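Long-range contact in phosphoribosylaminoimidazole carboxylase (PDB 4JA0), which probably catalyses two steps of purine biosynthesis, joining an AIR carboxylase and a SAICAR synthetase activity in one polypeptide: residues A57-F68 and F80-F89. Sequence-based numbering, arbitrary orientation.
Sequences AAISNQTNAKVF and FVKIASETAF
Helix 57-68 lies over the hairpin 80-89, its axis passing 9.2 Å from that of strand 80-83, their N-to-C directions 133° apart, nearer antiparallel than parallel, with Ala58 nearest Thr87 at the turn and Phe68 nearest Phe80 at the other end. Asn61 reaches into the turn: with CG anti to its own backbone N (chi1 -162°), the amide settles against the Thr87-Ala88 peptide. Its ND2 gives a bent hydrogen bond to Ala88 O at 3.0 Å, arriving from above the carbonyl plane; the same oxygen takes the backbone N-H groups of Ala84 and Ser85, so three donors grip it. The amide's other end, OD1, lies at the edge of the Phe89 ring, 3.3 Å from CD2, and accepts from Lys39 of the neighbouring strand. Cutting Asn61 back to an alanine would probably leave Lys39 NZ without this acceptor, take one donor from Ala88 O and open a gap between helix and turn. One turn on, the Asn64 and Phe89 side chains run at about a right angle to each other, ND2 of Asn64 nearest CE2, while its OD1 is bonded to Ile211 N. At the turn, the Ala58 CA-H points at Glu86 O (3.2 Å), and Thr87 CG2 packs on Ala57 CB. Farther along, Ala65 CB touches both Ile83 CD1 (3.6 Å) and Phe80 CZ. The Phe68 and Phe80 rings lie 30° from parallel and are so displaced that little face meets face; CB of Phe68 rests on CD1 of Phe80 instead. Strands 80-83 and 88-91 pair antiparallel, with a classic beta bulge where Val81 and Lys82 both face Leu90, and the whole is a helix packed on the N-terminal antiparallel sheet of the SAICAR synthetase region.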
# COMPACT_ATOMS: atom_id res chain seq x y z
N ALA A 57 -37.41 -60.04 2.62
CA ALA A 57 -36.82 -59.51 1.40
C ALA A 57 -37.38 -58.13 1.05
O ALA A 57 -36.67 -57.27 0.52
CB ALA A 57 -37.03 -60.47 0.25
N ALA A 58 -38.66 -57.91 1.34
CA ALA A 58 -39.27 -56.61 1.06
C ALA A 58 -38.72 -55.54 1.99
O ALA A 58 -38.45 -54.42 1.55
CB ALA A 58 -40.78 -56.70 1.20
N ILE A 59 -38.50 -55.90 3.26
CA ILE A 59 -38.01 -54.96 4.26
C ILE A 59 -36.63 -54.45 3.88
O ILE A 59 -36.36 -53.24 3.90
CB ILE A 59 -37.89 -55.63 5.65
CG1 ILE A 59 -39.23 -56.23 6.10
CG2 ILE A 59 -37.35 -54.64 6.68
CD1 ILE A 59 -40.30 -55.20 6.39
N SER A 60 -35.75 -55.37 3.51
CA SER A 60 -34.40 -55.01 3.11
C SER A 60 -34.38 -54.12 1.88
O SER A 60 -33.76 -53.06 1.91
CB SER A 60 -33.57 -56.26 2.84
OG SER A 60 -33.35 -56.96 4.05
N ASN A 61 -35.10 -54.52 0.83
CA ASN A 61 -35.09 -53.78 -0.43
C ASN A 61 -35.51 -52.33 -0.19
O ASN A 61 -34.88 -51.38 -0.69
CB ASN A 61 -36.02 -54.46 -1.44
CG ASN A 61 -35.75 -54.03 -2.87
OD1 ASN A 61 -34.68 -54.28 -3.40
ND2 ASN A 61 -36.73 -53.41 -3.51
N GLN A 62 -36.55 -52.15 0.62
CA GLN A 62 -36.99 -50.79 0.92
C GLN A 62 -35.98 -50.04 1.79
O GLN A 62 -35.71 -48.87 1.55
CB GLN A 62 -38.37 -50.79 1.58
CG GLN A 62 -39.50 -51.22 0.69
CD GLN A 62 -40.81 -51.21 1.43
OE1 GLN A 62 -40.96 -51.84 2.47
NE2 GLN A 62 -41.79 -50.49 0.88
N THR A 63 -35.41 -50.73 2.77
CA THR A 63 -34.43 -50.10 3.63
C THR A 63 -33.29 -49.60 2.75
O THR A 63 -32.92 -48.43 2.77
CB THR A 63 -33.85 -51.08 4.67
OG1 THR A 63 -34.90 -51.65 5.47
CG2 THR A 63 -32.81 -50.38 5.56
N ASN A 64 -32.81 -50.51 1.92
CA ASN A 64 -31.71 -50.23 1.03
C ASN A 64 -31.95 -49.07 0.06
O ASN A 64 -31.13 -48.17 -0.05
CB ASN A 64 -31.46 -51.47 0.21
CG ASN A 64 -30.15 -51.45 -0.43
OD1 ASN A 64 -29.16 -51.13 0.22
ND2 ASN A 64 -30.11 -51.73 -1.72
N ALA A 65 -33.08 -49.10 -0.64
CA ALA A 65 -33.41 -48.10 -1.64
C ALA A 65 -33.45 -46.71 -1.03
O ALA A 65 -33.10 -45.70 -1.67
CB ALA A 65 -34.74 -48.42 -2.30
N LYS A 66 -33.90 -46.66 0.22
CA LYS A 66 -34.03 -45.41 0.93
C LYS A 66 -32.65 -44.83 1.25
O LYS A 66 -32.38 -43.65 1.01
CB LYS A 66 -34.88 -45.61 2.20
N VAL A 67 -31.76 -45.69 1.75
CA VAL A 67 -30.40 -45.28 2.06
C VAL A 67 -29.70 -44.76 0.82
O VAL A 67 -29.14 -43.67 0.84
CB VAL A 67 -29.59 -46.46 2.69
CG1 VAL A 67 -28.09 -46.16 2.74
CG2 VAL A 67 -30.13 -46.80 4.08
N PHE A 68 -29.78 -45.50 -0.28
CA PHE A 68 -29.08 -45.11 -1.50
C PHE A 68 -29.63 -43.80 -2.04
O PHE A 68 -28.88 -42.99 -2.56
CB PHE A 68 -29.13 -46.23 -2.55
CG PHE A 68 -28.11 -47.33 -2.33
CD1 PHE A 68 -28.41 -48.65 -2.60
CD2 PHE A 68 -26.86 -47.04 -1.79
CE1 PHE A 68 -27.47 -49.66 -2.38
CE2 PHE A 68 -25.92 -48.05 -1.57
CZ PHE A 68 -26.23 -49.35 -1.86
N PHE A 80 -26.69 -47.80 -7.66
CA PHE A 80 -28.14 -47.91 -7.51
C PHE A 80 -28.90 -46.96 -8.44
O PHE A 80 -28.62 -45.75 -8.50
CB PHE A 80 -28.55 -47.63 -6.06
CG PHE A 80 -30.02 -47.66 -5.85
CD1 PHE A 80 -30.75 -46.49 -5.76
CD2 PHE A 80 -30.69 -48.87 -5.75
CE1 PHE A 80 -32.13 -46.52 -5.55
CE2 PHE A 80 -32.07 -48.91 -5.55
CZ PHE A 80 -32.79 -47.74 -5.46
N VAL A 81 -29.88 -47.51 -9.14
CA VAL A 81 -30.67 -46.74 -10.10
C VAL A 81 -32.09 -46.48 -9.61
O VAL A 81 -32.50 -45.35 -9.39
CB VAL A 81 -30.78 -47.44 -11.46
CG1 VAL A 81 -31.57 -46.57 -12.41
CG2 VAL A 81 -29.40 -47.76 -12.02
N LYS A 82 -32.85 -47.56 -9.45
CA LYS A 82 -34.23 -47.48 -9.00
C LYS A 82 -34.75 -48.84 -8.56
O LYS A 82 -34.23 -49.89 -8.98
CB LYS A 82 -35.13 -46.93 -10.10
CG LYS A 82 -35.19 -47.82 -11.34
CD LYS A 82 -36.14 -47.28 -12.40
CE LYS A 82 -36.11 -48.15 -13.66
NZ LYS A 82 -37.05 -47.68 -14.72
N ILE A 83 -35.80 -48.82 -7.75
CA ILE A 83 -36.49 -50.03 -7.35
C ILE A 83 -37.15 -50.68 -8.56
O ILE A 83 -37.73 -49.99 -9.41
CB ILE A 83 -37.52 -49.74 -6.24
CG1 ILE A 83 -36.87 -49.90 -4.86
CG2 ILE A 83 -38.70 -50.69 -6.33
CD1 ILE A 83 -37.82 -49.73 -3.69
N ALA A 84 -37.03 -52.00 -8.67
CA ALA A 84 -37.66 -52.72 -9.77
C ALA A 84 -38.99 -53.26 -9.27
O ALA A 84 -40.01 -53.18 -9.95
CB ALA A 84 -36.77 -53.86 -10.26
N SER A 85 -38.96 -53.78 -8.04
CA SER A 85 -40.16 -54.29 -7.39
C SER A 85 -40.00 -54.18 -5.89
O SER A 85 -39.15 -53.46 -5.38
CB SER A 85 -40.40 -55.76 -7.75
OG SER A 85 -39.27 -56.56 -7.42
N GLU A 86 -40.81 -54.94 -5.19
CA GLU A 86 -40.92 -54.85 -3.75
C GLU A 86 -39.75 -55.57 -3.08
O GLU A 86 -39.45 -55.34 -1.91
CB GLU A 86 -42.28 -55.41 -3.32
CG GLU A 86 -43.48 -54.51 -3.74
CD GLU A 86 -43.60 -54.24 -5.25
OE1 GLU A 86 -42.96 -54.96 -6.06
OE2 GLU A 86 -44.32 -53.29 -5.64
N THR A 87 -39.10 -56.43 -3.86
CA THR A 87 -38.00 -57.24 -3.33
C THR A 87 -36.71 -57.09 -4.13
O THR A 87 -35.66 -57.59 -3.72
CB THR A 87 -38.39 -58.72 -3.34
OG1 THR A 87 -39.00 -59.03 -4.61
CG2 THR A 87 -39.39 -59.01 -2.23
N ALA A 88 -36.79 -56.35 -5.24
CA ALA A 88 -35.65 -56.21 -6.14
C ALA A 88 -35.37 -54.77 -6.56
O ALA A 88 -36.23 -53.90 -6.45
CB ALA A 88 -35.83 -57.11 -7.37
N PHE A 89 -34.15 -54.51 -7.02
CA PHE A 89 -33.81 -53.21 -7.58
C PHE A 89 -32.82 -53.27 -8.74
O PHE A 89 -32.08 -54.24 -8.90
CB PHE A 89 -33.28 -52.25 -6.50
CG PHE A 89 -31.92 -52.62 -5.96
CD1 PHE A 89 -30.76 -52.28 -6.66
CD2 PHE A 89 -31.79 -53.26 -4.74
CE1 PHE A 89 -29.51 -52.61 -6.17
CE2 PHE A 89 -30.55 -53.59 -4.25
CZ PHE A 89 -29.41 -53.26 -4.96